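Local coordinates for cell envelope-related transcriptional attenuator domain-containing protein (Streptococcus agalactiae, PDB 3OKZ), which is of uncharacterised function but belongs to the LytR/CpsA/Psr family and probably helps attach glycopolymers to the bacterial cell wall, at residues 57-62 and 189-194; 269-274 and 284-289; 77-82 and 94-99. All coordinates share one frame; numbering follows the deposited sequence.

Contact 1: 57-62 and 189-194; sequences TTMTSL and VIQKVL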
ATOM      1  N   THR A  57       9.622  -0.270 -12.210  1.00 35.89           N
ATOM      2  CA  THR A  57       8.546  -0.148 -11.236  1.00 29.88           C
ATOM      3  C   THR A  57       9.094   0.093  -9.836  1.00 31.53           C
ATOM      4  O   THR A  57      10.128  -0.458  -9.459  1.00 51.35           O
ATOM      5  CB  THR A  57       7.681  -1.419 -11.214  1.00 24.74           C
ATOM      6  OG1 THR A  57       6.919  -1.493 -12.422  1.00 25.90           O
ATOM      7  CG2 THR A  57       6.740  -1.416 -10.017  1.00 18.26           C
ATOM      8  N   THR A  58       8.399   0.924  -9.067  1.00 17.81           N
ATOM      9  CA  THR A  58       8.813   1.207  -7.700  1.00 16.60           C
ATOM     10  C   THR A  58       7.620   1.095  -6.770  1.00 13.42           C
ATOM     11  O   THR A  58       6.497   1.439  -7.143  1.00 25.55           O
ATOM     12  CB  THR A  58       9.370   2.625  -7.550  1.00 14.09           C
ATOM     13  OG1 THR A  58       8.284   3.566  -7.546  1.00  9.36           O
ATOM     14  CG2 THR A  58      10.334   2.940  -8.698  1.00  8.04           C
HETATM   15  N   MSE A  59       7.874   0.617  -5.557  1.00 13.55           N
HETATM   16  CA  MSE A  59       6.832   0.478  -4.553  1.00 10.32           C
HETATM   17  C   MSE A  59       7.224   1.172  -3.278  1.00 16.94           C
HETATM   18  O   MSE A  59       8.248   0.854  -2.670  1.00 16.48           O
HETATM   19  CB  MSE A  59       6.589  -0.977  -4.224  1.00 10.14           C
HETATM   20  CG  MSE A  59       6.162  -1.812  -5.386  1.00 20.17           C
HETATM   21 SE   MSE A  59       5.721  -3.522  -4.703  1.00 59.03          SE
HETATM   22  CE  MSE A  59       3.828  -3.220  -4.454  1.00 62.71           C
ATOM     23  N   THR A  60       6.397   2.114  -2.860  1.00 16.15           N
ATOM     24  CA  THR A  60       6.664   2.822  -1.630  1.00  2.74           C
ATOM     25  C   THR A  60       5.562   2.563  -0.591  1.00  5.98           C
ATOM     26  O   THR A  60       4.402   2.946  -0.765  1.00 10.28           O
ATOM     27  CB  THR A  60       6.854   4.323  -1.921  1.00  5.65           C
ATOM     28  OG1 THR A  60       8.007   4.478  -2.760  1.00  8.37           O
ATOM     29  CG2 THR A  60       7.088   5.120  -0.636  1.00 10.07           C
ATOM     30  N   SER A  61       5.943   1.865   0.476  1.00 11.67           N
ATOM     31  CA  SER A  61       5.032   1.545   1.568  1.00 16.79           C
ATOM     32  C   SER A  61       4.842   2.811   2.396  1.00 12.82           C
ATOM     33  O   SER A  61       5.790   3.565   2.622  1.00 17.10           O
ATOM     34  CB  SER A  61       5.626   0.430   2.437  1.00 18.07           C
ATOM     35  OG  SER A  61       5.933  -0.734   1.677  1.00 18.14           O
ATOM     36  N   LEU A  62       3.623   3.045   2.862  1.00 13.69           N
ATOM     37  CA  LEU A  62       3.332   4.252   3.631  1.00 13.32           C
ATOM     38  C   LEU A  62       2.959   3.918   5.066  1.00 12.70           C
ATOM     39  O   LEU A  62       1.877   3.394   5.329  1.00 19.16           O
ATOM     40  CB  LEU A  62       2.195   5.023   2.955  1.00 17.44           C
ATOM     41  CG  LEU A  62       2.328   5.104   1.427  1.00 12.19           C
ATOM     42  CD1 LEU A  62       1.111   5.808   0.797  1.00  6.67           C
ATOM     43  CD2 LEU A  62       3.618   5.826   1.090  1.00 10.71           C
ATOM     44  N   VAL A 189       5.412 -10.355  -0.232  1.00  2.77           N
ATOM     45  CA  VAL A 189       4.278 -11.140  -0.697  1.00 13.06           C
ATOM     46  C   VAL A 189       3.721 -10.555  -2.005  1.00 15.86           C
ATOM     47  O   VAL A 189       3.417 -11.294  -2.940  1.00 20.63           O
ATOM     48  CB  VAL A 189       3.157 -11.226   0.387  1.00  0.01           C
ATOM     49  CG1 VAL A 189       2.063 -12.180  -0.057  1.00  0.01           C
ATOM     50  CG2 VAL A 189       3.733 -11.736   1.695  1.00  0.01           C
ATOM     51  N   ILE A 190       3.607  -9.232  -2.080  1.00 14.46           N
ATOM     52  CA  ILE A 190       3.090  -8.603  -3.287  1.00 20.39           C
ATOM     53  C   ILE A 190       3.989  -8.890  -4.478  1.00 31.04           C
ATOM     54  O   ILE A 190       3.527  -9.385  -5.512  1.00 25.48           O
ATOM     55  CB  ILE A 190       2.936  -7.065  -3.101  1.00 14.43           C
ATOM     56  CG1 ILE A 190       1.558  -6.760  -2.523  1.00 31.84           C
ATOM     57  CG2 ILE A 190       3.053  -6.335  -4.439  1.00  3.73           C
ATOM     58  CD1 ILE A 190       0.423  -7.188  -3.427  1.00 37.84           C
ATOM     59  N   GLN A 191       5.274  -8.594  -4.326  1.00 33.64           N
ATOM     60  CA  GLN A 191       6.245  -8.811  -5.396  1.00 28.03           C
ATOM     61  C   GLN A 191       6.277 -10.239  -5.894  1.00 26.93           C
ATOM     62  O   GLN A 191       6.327 -10.473  -7.099  1.00 25.15           O
ATOM     63  CB  GLN A 191       7.646  -8.422  -4.929  1.00 26.52           C
ATOM     64  CG  GLN A 191       7.778  -6.957  -4.562  1.00 39.55           C
ATOM     65  CD  GLN A 191       9.105  -6.657  -3.918  1.00 58.99           C
ATOM     66  OE1 GLN A 191      10.159  -6.914  -4.500  1.00 63.49           O
ATOM     67  NE2 GLN A 191       9.069  -6.116  -2.708  1.00 71.20           N
ATOM     68  N   LYS A 192       6.246 -11.193  -4.967  1.00 22.80           N
ATOM     69  CA  LYS A 192       6.298 -12.604  -5.333  1.00 16.34           C
ATOM     70  C   LYS A 192       5.060 -13.095  -6.079  1.00 24.47           C
ATOM     71  O   LYS A 192       5.172 -13.861  -7.037  1.00 18.96           O
ATOM     72  CB  LYS A 192       6.540 -13.455  -4.088  1.00 12.98           C
ATOM     73  CG  LYS A 192       7.959 -13.303  -3.525  1.00 19.18           C
ATOM     74  CD  LYS A 192       8.308 -14.369  -2.478  1.00 15.58           C
ATOM     75  CE  LYS A 192       9.801 -14.320  -2.185  1.00 16.44           C
ATOM     76  NZ  LYS A 192      10.199 -15.156  -1.030  1.00 16.39           N
ATOM     77  N   VAL A 193       3.886 -12.653  -5.640  1.00 22.59           N
ATOM     78  CA  VAL A 193       2.643 -13.039  -6.290  1.00 18.39           C
ATOM     79  C   VAL A 193       2.602 -12.479  -7.704  1.00 29.18           C
ATOM     80  O   VAL A 193       1.949 -13.042  -8.580  1.00 34.95           O
ATOM     81  CB  VAL A 193       1.426 -12.545  -5.494  1.00  0.01           C
ATOM     82  CG1 VAL A 193       0.188 -12.491  -6.382  1.00  3.01           C
ATOM     83  CG2 VAL A 193       1.187 -13.486  -4.338  1.00  0.89           C
ATOM     84  N   LEU A 194       3.290 -11.370  -7.929  1.00 27.64           N
ATOM     85  CA  LEU A 194       3.344 -10.812  -9.268  1.00 25.58           C
ATOM     86  C   LEU A 194       4.294 -11.656 -10.111  1.00 27.88           C
ATOM     87  O   LEU A 194       3.958 -12.065 -11.222  1.00 40.73           O
ATOM     88  CB  LEU A 194       3.837  -9.381  -9.219  1.00 23.96           C
ATOM     89  CG  LEU A 194       2.697  -8.387  -9.076  1.00 27.97           C
ATOM     90  CD1 LEU A 194       3.235  -7.087  -8.511  1.00 29.38           C
ATOM     91  CD2 LEU A 194       2.013  -8.190 -10.441  1.00 18.40           C
TER
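Backbone hydrogen bonds to K242 and Y244 of the neighbouring strand 241-252 hold M59 in the sheet, while its side chain leaves the sheet to meet I190 and Q191 of helix 178-200. The residue is modelled as selenomethionine. Its CG stands anti to the carbonyl carbon and beside the backbone N (chi1 -60°), and the chain runs straight on to SE before bending at chi3 (93°), which turns the terminal methyl to the branch of I190. M59 CE meets I190 CG2 at 3.2 Å, and M59 SE lies 3.9 Å from the same methyl. The two chains meet at a slant, methyl against methyl. Beside them, Q191 uses its aliphatic part: Q191 CG passes M59 SE at 4.0 Å, the two chains running in opposite directions. Between 57-62 and 189-194 the touching atoms are apolar; one turn back along the helix, R187 NE makes a weak hydrogen bond with S61 OG. I46 and I241, one from each flanking strand, also touch M59. The helix is held from another direction too, V189 and V193 packing on V124 of helix 117-126. A long helix laid against one face of a mixed sheet, meeting it through a side chain of an inner strand, is typical of the layered alpha/beta fold of LytR/CpsA/Psr domains.

Contact 2: 269-274 and 284-289; sequences AVQNRI and KTLKTS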
ATOM      1  N   ALA A 269      12.384  14.588  -0.817  1.00 27.47           N
ATOM      2  CA  ALA A 269      13.150  13.629  -1.601  1.00 24.90           C
ATOM      3  C   ALA A 269      12.304  12.470  -2.134  1.00 21.79           C
ATOM      4  O   ALA A 269      12.382  12.112  -3.313  1.00 23.59           O
ATOM      5  CB  ALA A 269      14.284  13.078  -0.760  1.00 19.56           C
ATOM      6  N   VAL A 270      11.509  11.884  -1.249  1.00 13.18           N
ATOM      7  CA  VAL A 270      10.655  10.755  -1.593  1.00 23.09           C
ATOM      8  C   VAL A 270       9.591  11.153  -2.611  1.00 27.16           C
ATOM      9  O   VAL A 270       9.283  10.390  -3.534  1.00 32.97           O
ATOM     10  CB  VAL A 270       9.964  10.181  -0.328  1.00 40.05           C
ATOM     11  CG1 VAL A 270       9.128   8.969  -0.688  1.00 36.65           C
ATOM     12  CG2 VAL A 270      11.010   9.817   0.711  1.00 41.60           C
ATOM     13  N   GLN A 271       9.023  12.344  -2.434  1.00 22.83           N
ATOM     14  CA  GLN A 271       8.008  12.829  -3.352  1.00 18.87           C
ATOM     15  C   GLN A 271       8.652  12.879  -4.727  1.00 27.79           C
ATOM     16  O   GLN A 271       8.259  12.166  -5.643  1.00 31.72           O
ATOM     17  CB  GLN A 271       7.554  14.248  -2.978  1.00 12.42           C
ATOM     18  CG  GLN A 271       6.776  14.411  -1.673  1.00  9.25           C
ATOM     19  CD  GLN A 271       6.240  15.826  -1.515  1.00 15.33           C
ATOM     20  OE1 GLN A 271       5.469  16.123  -0.602  1.00 16.57           O
ATOM     21  NE2 GLN A 271       6.653  16.710  -2.413  1.00 26.41           N
ATOM     22  N   ASN A 272       9.668  13.726  -4.845  1.00 28.82           N
ATOM     23  CA  ASN A 272      10.387  13.937  -6.096  1.00 31.76           C
ATOM     24  C   ASN A 272      10.913  12.654  -6.736  1.00 27.74           C
ATOM     25  O   ASN A 272      10.968  12.545  -7.963  1.00 36.43           O
ATOM     26  CB  ASN A 272      11.525  14.941  -5.862  1.00 22.29           C
ATOM     27  CG  ASN A 272      11.013  16.323  -5.429  1.00 27.07           C
ATOM     28  OD1 ASN A 272      11.805  17.215  -5.120  1.00 36.79           O
ATOM     29  ND2 ASN A 272       9.686  16.499  -5.411  1.00 26.98           N
ATOM     30  N   ARG A 273      11.301  11.689  -5.910  1.00 19.26           N
ATOM     31  CA  ARG A 273      11.794  10.410  -6.413  1.00 20.45           C
ATOM     32  C   ARG A 273      10.622   9.787  -7.167  1.00 29.37           C
ATOM     33  O   ARG A 273      10.772   9.280  -8.283  1.00 32.82           O
ATOM     34  CB  ARG A 273      12.216   9.516  -5.242  1.00 16.80           C
ATOM     35  CG  ARG A 273      12.951   8.244  -5.626  1.00 17.72           C
ATOM     36  CD  ARG A 273      12.054   7.021  -5.485  1.00 35.08           C
ATOM     37  NE  ARG A 273      11.450   6.921  -4.156  1.00 45.21           N
ATOM     38  CZ  ARG A 273      12.129   6.873  -3.011  1.00 48.91           C
ATOM     39  NH1 ARG A 273      13.460   6.913  -3.005  1.00 39.60           N
ATOM     40  NH2 ARG A 273      11.473   6.788  -1.860  1.00 54.92           N
ATOM     41  N   ILE A 274       9.447   9.840  -6.548  1.00 24.21           N
ATOM     42  CA  ILE A 274       8.236   9.308  -7.161  1.00 24.79           C
ATOM     43  C   ILE A 274       7.873  10.157  -8.376  1.00 25.80           C
ATOM     44  O   ILE A 274       7.569   9.621  -9.444  1.00 16.80           O
ATOM     45  CB  ILE A 274       7.055   9.315  -6.168  1.00 19.06           C
ATOM     46  CG1 ILE A 274       7.319   8.306  -5.050  1.00 19.25           C
ATOM     47  CG2 ILE A 274       5.766   9.001  -6.886  1.00 11.67           C
ATOM     48  CD1 ILE A 274       6.123   8.069  -4.140  1.00 25.54           C
ATOM     49  N   LYS A 284      11.141  22.300  -5.513  1.00 46.29           N
ATOM     50  CA  LYS A 284      12.323  22.731  -4.775  1.00 35.15           C
ATOM     51  C   LYS A 284      11.931  22.953  -3.316  1.00 36.83           C
ATOM     52  O   LYS A 284      12.736  22.756  -2.405  1.00 47.83           O
ATOM     53  CB  LYS A 284      12.888  24.032  -5.352  1.00 30.66           C
ATOM     54  CG  LYS A 284      13.558  23.894  -6.711  1.00 44.95           C
ATOM     55  CD  LYS A 284      12.570  23.529  -7.816  1.00 53.67           C
ATOM     56  CE  LYS A 284      13.271  23.398  -9.167  1.00 53.36           C
ATOM     57  NZ  LYS A 284      12.330  23.005 -10.254  1.00 58.28           N
ATOM     58  N   THR A 285      10.688  23.369  -3.105  1.00 28.61           N
ATOM     59  CA  THR A 285      10.180  23.610  -1.762  1.00 37.45           C
ATOM     60  C   THR A 285       9.084  22.586  -1.530  1.00 37.26           C
ATOM     61  O   THR A 285       8.307  22.279  -2.427  1.00 35.16           O
ATOM     62  CB  THR A 285       9.596  25.041  -1.603  1.00 57.01           C
ATOM     63  OG1 THR A 285       8.268  25.088  -2.140  1.00 67.44           O
ATOM     64  CG2 THR A 285      10.464  26.053  -2.342  1.00 68.36           C
ATOM     65  N   LEU A 286       9.029  22.055  -0.323  1.00 40.98           N
ATOM     66  CA  LEU A 286       8.054  21.038   0.014  1.00 33.57           C
ATOM     67  C   LEU A 286       6.656  21.549   0.366  1.00 28.02           C
ATOM     68  O   LEU A 286       6.491  22.657   0.872  1.00 37.76           O
ATOM     69  CB  LEU A 286       8.622  20.185   1.158  1.00 32.88           C
ATOM     70  CG  LEU A 286       7.735  19.262   1.992  1.00 30.31           C
ATOM     71  CD1 LEU A 286       6.982  18.282   1.108  1.00 21.71           C
ATOM     72  CD2 LEU A 286       8.623  18.517   2.982  1.00 39.50           C
ATOM     73  N   LYS A 287       5.661  20.716   0.070  1.00 28.11           N
ATOM     74  CA  LYS A 287       4.248  20.970   0.357  1.00 22.89           C
ATOM     75  C   LYS A 287       3.668  19.600   0.682  1.00 15.85           C
ATOM     76  O   LYS A 287       3.928  18.630  -0.029  1.00 17.62           O
ATOM     77  CB  LYS A 287       3.530  21.558  -0.863  1.00 29.04           C
ATOM     78  CG  LYS A 287       2.008  21.555  -0.773  1.00 29.19           C
ATOM     79  CD  LYS A 287       1.409  22.106  -2.054  1.00 31.91           C
ATOM     80  CE  LYS A 287      -0.078  21.807  -2.190  1.00 37.17           C
ATOM     81  NZ  LYS A 287      -0.908  22.527  -1.187  1.00 30.59           N
ATOM     82  N   THR A 288       2.903  19.519   1.760  1.00 19.69           N
ATOM     83  CA  THR A 288       2.306  18.264   2.195  1.00 21.29           C
ATOM     84  C   THR A 288       1.250  18.582   3.226  1.00 21.81           C
ATOM     85  O   THR A 288       1.194  19.701   3.732  1.00 36.15           O
ATOM     86  CB  THR A 288       3.337  17.349   2.879  1.00 23.33           C
ATOM     87  OG1 THR A 288       2.731  16.088   3.191  1.00 29.04           O
ATOM     88  CG2 THR A 288       3.816  17.980   4.170  1.00 22.47           C
ATOM     89  N   SER A 289       0.415  17.600   3.547  1.00 18.82           N
ATOM     90  CA  SER A 289      -0.619  17.813   4.556  1.00 26.03           C
ATOM     91  C   SER A 289      -0.188  17.153   5.857  1.00 24.25           C
ATOM     92  O   SER A 289      -0.910  17.175   6.849  1.00 21.37           O
ATOM     93  CB  SER A 289      -1.958  17.241   4.086  1.00 28.82           C
ATOM     94  OG  SER A 289      -1.808  15.918   3.604  1.00 36.28           O
TER
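Q271 of helix 264-277 reaches across to L286 and K287 in the loop that follows that helix. Its CB already points at the loop, yet Q271 CB is still 5.8 Å from L286 CD1. The next carbon, CG, is turned away from the backbone carbonyl (chi1 -68°), and beyond it the chain is extended (chi2 -173°). Q271 CG comes to 4.8 Å from L286 CD1, and Q271 CD closes to 3.7 Å from that methyl. The methyl stands off the plane of the amide and to one face of it, and the two side chains cross at about a right angle. In L286, chi1 (164°) swings the branch round and chi2 then directs CD1 towards the helix, although the CB itself does not head that way. The amide end of Q271 also comes up to the main chain of the loop, with Q271 CD 3.9 Å from K287 O. The lysine side chain of K287 leads away from the helix. Further contacts continue the packing: L286 leans on K264 and L268 of the same helix, and T288 touches L267. The hydroxyl of T288 is engaged elsewhere, hydrogen-bonded to L104 O at the end of helix 93-105 and to A290 N. D106 also touches both Q271 and K287. The chain therefore doubles back over the helix it has just left, as an irregular segment packed back along helix 264-277, a plain helix-loop packing near the C-terminal end of this construct.

Contact 3: 77-82 and 94-99; sequences GQTGVE and AEMALM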
ATOM      1  N   GLY A  77     -16.868  14.046   9.259  1.00 27.26           N
ATOM      2  CA  GLY A  77     -16.484  14.555  10.563  1.00 23.34           C
ATOM      3  C   GLY A  77     -14.989  14.578  10.853  1.00 25.10           C
ATOM      4  O   GLY A  77     -14.526  15.326  11.710  1.00 26.35           O
ATOM      5  N   GLN A  78     -14.220  13.774  10.133  1.00 35.52           N
ATOM      6  CA  GLN A  78     -12.787  13.720  10.378  1.00 36.40           C
ATOM      7  C   GLN A  78     -11.870  14.471   9.411  1.00 32.45           C
ATOM      8  O   GLN A  78     -10.651  14.390   9.537  1.00 31.63           O
ATOM      9  CB  GLN A  78     -12.347  12.260  10.469  1.00 38.62           C
ATOM     10  CG  GLN A  78     -12.775  11.581  11.745  1.00 39.02           C
ATOM     11  CD  GLN A  78     -12.239  12.301  12.960  1.00 47.17           C
ATOM     12  OE1 GLN A  78     -11.147  12.873  12.916  1.00 52.45           O
ATOM     13  NE2 GLN A  78     -12.995  12.268  14.059  1.00 42.04           N
ATOM     14  N   THR A  79     -12.436  15.200   8.456  1.00 31.99           N
ATOM     15  CA  THR A  79     -11.604  15.945   7.515  1.00 30.65           C
ATOM     16  C   THR A  79     -10.865  17.049   8.265  1.00 35.61           C
ATOM     17  O   THR A  79     -11.352  17.541   9.283  1.00 48.18           O
ATOM     18  CB  THR A  79     -12.450  16.588   6.398  1.00 33.01           C
ATOM     19  OG1 THR A  79     -13.288  15.592   5.796  1.00 40.24           O
ATOM     20  CG2 THR A  79     -11.550  17.192   5.328  1.00 26.86           C
ATOM     21  N   GLY A  80      -9.691  17.432   7.764  1.00 35.30           N
ATOM     22  CA  GLY A  80      -8.904  18.480   8.399  1.00 45.04           C
ATOM     23  C   GLY A  80      -8.613  18.259   9.878  1.00 47.57           C
ATOM     24  O   GLY A  80      -8.582  19.210  10.663  1.00 53.45           O
ATOM     25  N   VAL A  81      -8.402  17.000  10.254  1.00 40.10           N
ATOM     26  CA  VAL A  81      -8.113  16.627  11.637  1.00 28.87           C
ATOM     27  C   VAL A  81      -6.792  15.866  11.719  1.00 33.66           C
ATOM     28  O   VAL A  81      -6.539  14.973  10.916  1.00 48.01           O
ATOM     29  CB  VAL A  81      -9.215  15.716  12.205  1.00 30.19           C
ATOM     30  CG1 VAL A  81      -8.866  15.306  13.621  1.00 36.29           C
ATOM     31  CG2 VAL A  81     -10.554  16.426  12.162  1.00 29.26           C
ATOM     32  N   GLU A  82      -5.952  16.218  12.685  1.00 24.66           N
ATOM     33  CA  GLU A  82      -4.676  15.539  12.845  1.00 21.39           C
ATOM     34  C   GLU A  82      -4.875  14.156  13.449  1.00 29.11           C
ATOM     35  O   GLU A  82      -5.413  14.013  14.543  1.00 32.36           O
ATOM     36  CB  GLU A  82      -3.732  16.358  13.727  1.00 21.74           C
ATOM     37  CG  GLU A  82      -3.053  17.520  13.006  1.00 23.03           C
ATOM     38  CD  GLU A  82      -1.998  18.196  13.873  1.00 39.78           C
ATOM     39  OE1 GLU A  82      -1.402  17.506  14.729  1.00 45.36           O
ATOM     40  OE2 GLU A  82      -1.750  19.409  13.693  1.00 44.63           O
ATOM     41  N   ALA A  94     -11.730   4.359   0.990  1.00 36.35           N
ATOM     42  CA  ALA A  94     -10.962   4.589  -0.228  1.00 24.33           C
ATOM     43  C   ALA A  94     -10.750   6.056  -0.608  1.00 26.56           C
ATOM     44  O   ALA A  94      -9.606   6.510  -0.740  1.00 31.82           O
ATOM     45  CB  ALA A  94     -11.618   3.846  -1.382  1.00 20.35           C
ATOM     46  N   GLU A  95     -11.848   6.787  -0.789  1.00 17.61           N
ATOM     47  CA  GLU A  95     -11.787   8.199  -1.167  1.00 18.54           C
ATOM     48  C   GLU A  95     -10.904   9.079  -0.291  1.00 25.04           C
ATOM     49  O   GLU A  95     -10.085   9.855  -0.799  1.00 24.25           O
ATOM     50  CB  GLU A  95     -13.197   8.776  -1.196  1.00 27.57           C
ATOM     51  CG  GLU A  95     -13.270  10.291  -1.273  1.00 40.85           C
ATOM     52  CD  GLU A  95     -14.674  10.765  -1.575  1.00 50.84           C
ATOM     53  OE1 GLU A  95     -15.014  10.907  -2.773  1.00 48.50           O
ATOM     54  OE2 GLU A  95     -15.442  10.979  -0.616  1.00 47.34           O
HETATM   55  N   MSE A  96     -11.079   8.967   1.023  1.00 22.60           N
HETATM   56  CA  MSE A  96     -10.313   9.775   1.969  1.00 30.72           C
HETATM   57  C   MSE A  96      -8.869   9.309   2.014  1.00 23.07           C
HETATM   58  O   MSE A  96      -7.956  10.112   2.165  1.00 20.94           O
HETATM   59  CB  MSE A  96     -10.949   9.709   3.367  1.00 35.79           C
HETATM   60  CG  MSE A  96     -10.351  10.672   4.391  1.00 41.06           C
HETATM   61 SE   MSE A  96     -11.533  10.945   5.920  1.00 62.49          SE
HETATM   62  CE  MSE A  96     -12.278  12.655   5.422  1.00130.27           C
ATOM     63  N   ALA A  97      -8.667   8.006   1.875  1.00 20.26           N
ATOM     64  CA  ALA A  97      -7.324   7.464   1.874  1.00 15.39           C
ATOM     65  C   ALA A  97      -6.638   8.051   0.657  1.00 15.82           C
ATOM     66  O   ALA A  97      -5.521   8.573   0.737  1.00 19.52           O
ATOM     67  CB  ALA A  97      -7.368   5.961   1.763  1.00 12.15           C
ATOM     68  N   LEU A  98      -7.315   7.977  -0.482  1.00 16.53           N
ATOM     69  CA  LEU A  98      -6.734   8.509  -1.694  1.00 13.83           C
ATOM     70  C   LEU A  98      -6.424   9.989  -1.524  1.00 15.54           C
ATOM     71  O   LEU A  98      -5.278  10.413  -1.707  1.00 19.42           O
ATOM     72  CB  LEU A  98      -7.670   8.308  -2.881  1.00  9.92           C
ATOM     73  CG  LEU A  98      -7.034   8.818  -4.177  1.00 15.31           C
ATOM     74  CD1 LEU A  98      -5.866   7.930  -4.548  1.00 16.00           C
ATOM     75  CD2 LEU A  98      -8.058   8.843  -5.289  1.00 25.67           C
HETATM   76  N   MSE A  99      -7.436  10.771  -1.154  1.00  9.67           N
HETATM   77  CA  MSE A  99      -7.245  12.206  -0.991  1.00 20.34           C
HETATM   78  C   MSE A  99      -6.129  12.551  -0.013  1.00 29.91           C
HETATM   79  O   MSE A  99      -5.292  13.425  -0.289  1.00 14.80           O
HETATM   80  CB  MSE A  99      -8.554  12.850  -0.557  1.00 23.82           C
HETATM   81  CG  MSE A  99      -9.655  12.695  -1.605  1.00 27.86           C
HETATM   82 SE   MSE A  99     -11.263  13.671  -1.216  1.00 59.10          SE
HETATM   83  CE  MSE A  99     -10.951  15.207  -2.351  1.00144.11           C
TER
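T79 and M96 meet through a hydroxyl oxygen and a methyl: T79 OG1 lies 3.1 Å from M96 CE. M96, modelled as selenomethionine, holds its CG anti to the backbone N (chi1 -172°), which carries the chain on towards the loop. It stays extended through chi2 and bends only at chi3 (-101°), turning CE over against T79, where it also lies 4.0 Å from T79 CA. T79 places OG1 beside its own backbone N and CG2 anti to that N (chi1 -52°), presenting the hydroxyl and not the methyl to M96. That hydroxyl is hydrogen-bonded to P73 O and more weakly to N76 O, which holds it in the loop; towards M96 the touch is van der Waals. Q78 adds its main chain, Q78 C lying 4.4 Å from M96 CE, while the end of its side chain leads away. P73, N76 and A88 also touch M96. On other sides of the helix, A97 meets M25 of strand 20-28 and A94 meets F112 of strand 111-116. This is a surface loop packed against a flank of a helix that lies on the sheet, a peripheral element of an alpha/beta fold.

Overall arrangement
Contact 1 lies on the side of the sheet covered by helix 178-200; contacts 2 and 3 lie on the other side. T60, the next residue after M59, points to that other face and touches contact 2 directly, T60 OG1 lying 4.3 Å from R273 NH2. R273 in turn makes a cation-pi contact with Y244, whose backbone bonds to M59. The centres of contacts 1 and 2 are about 21 Å apart. Contact 3 falls, in sequence, between the two segments of contact 1, yet their centres lie about 24 Å apart. Contacts 2 and 3 approach to about 6 Å between nearest atoms without touching; helix 93-105 serves both, its L105 packing on I274.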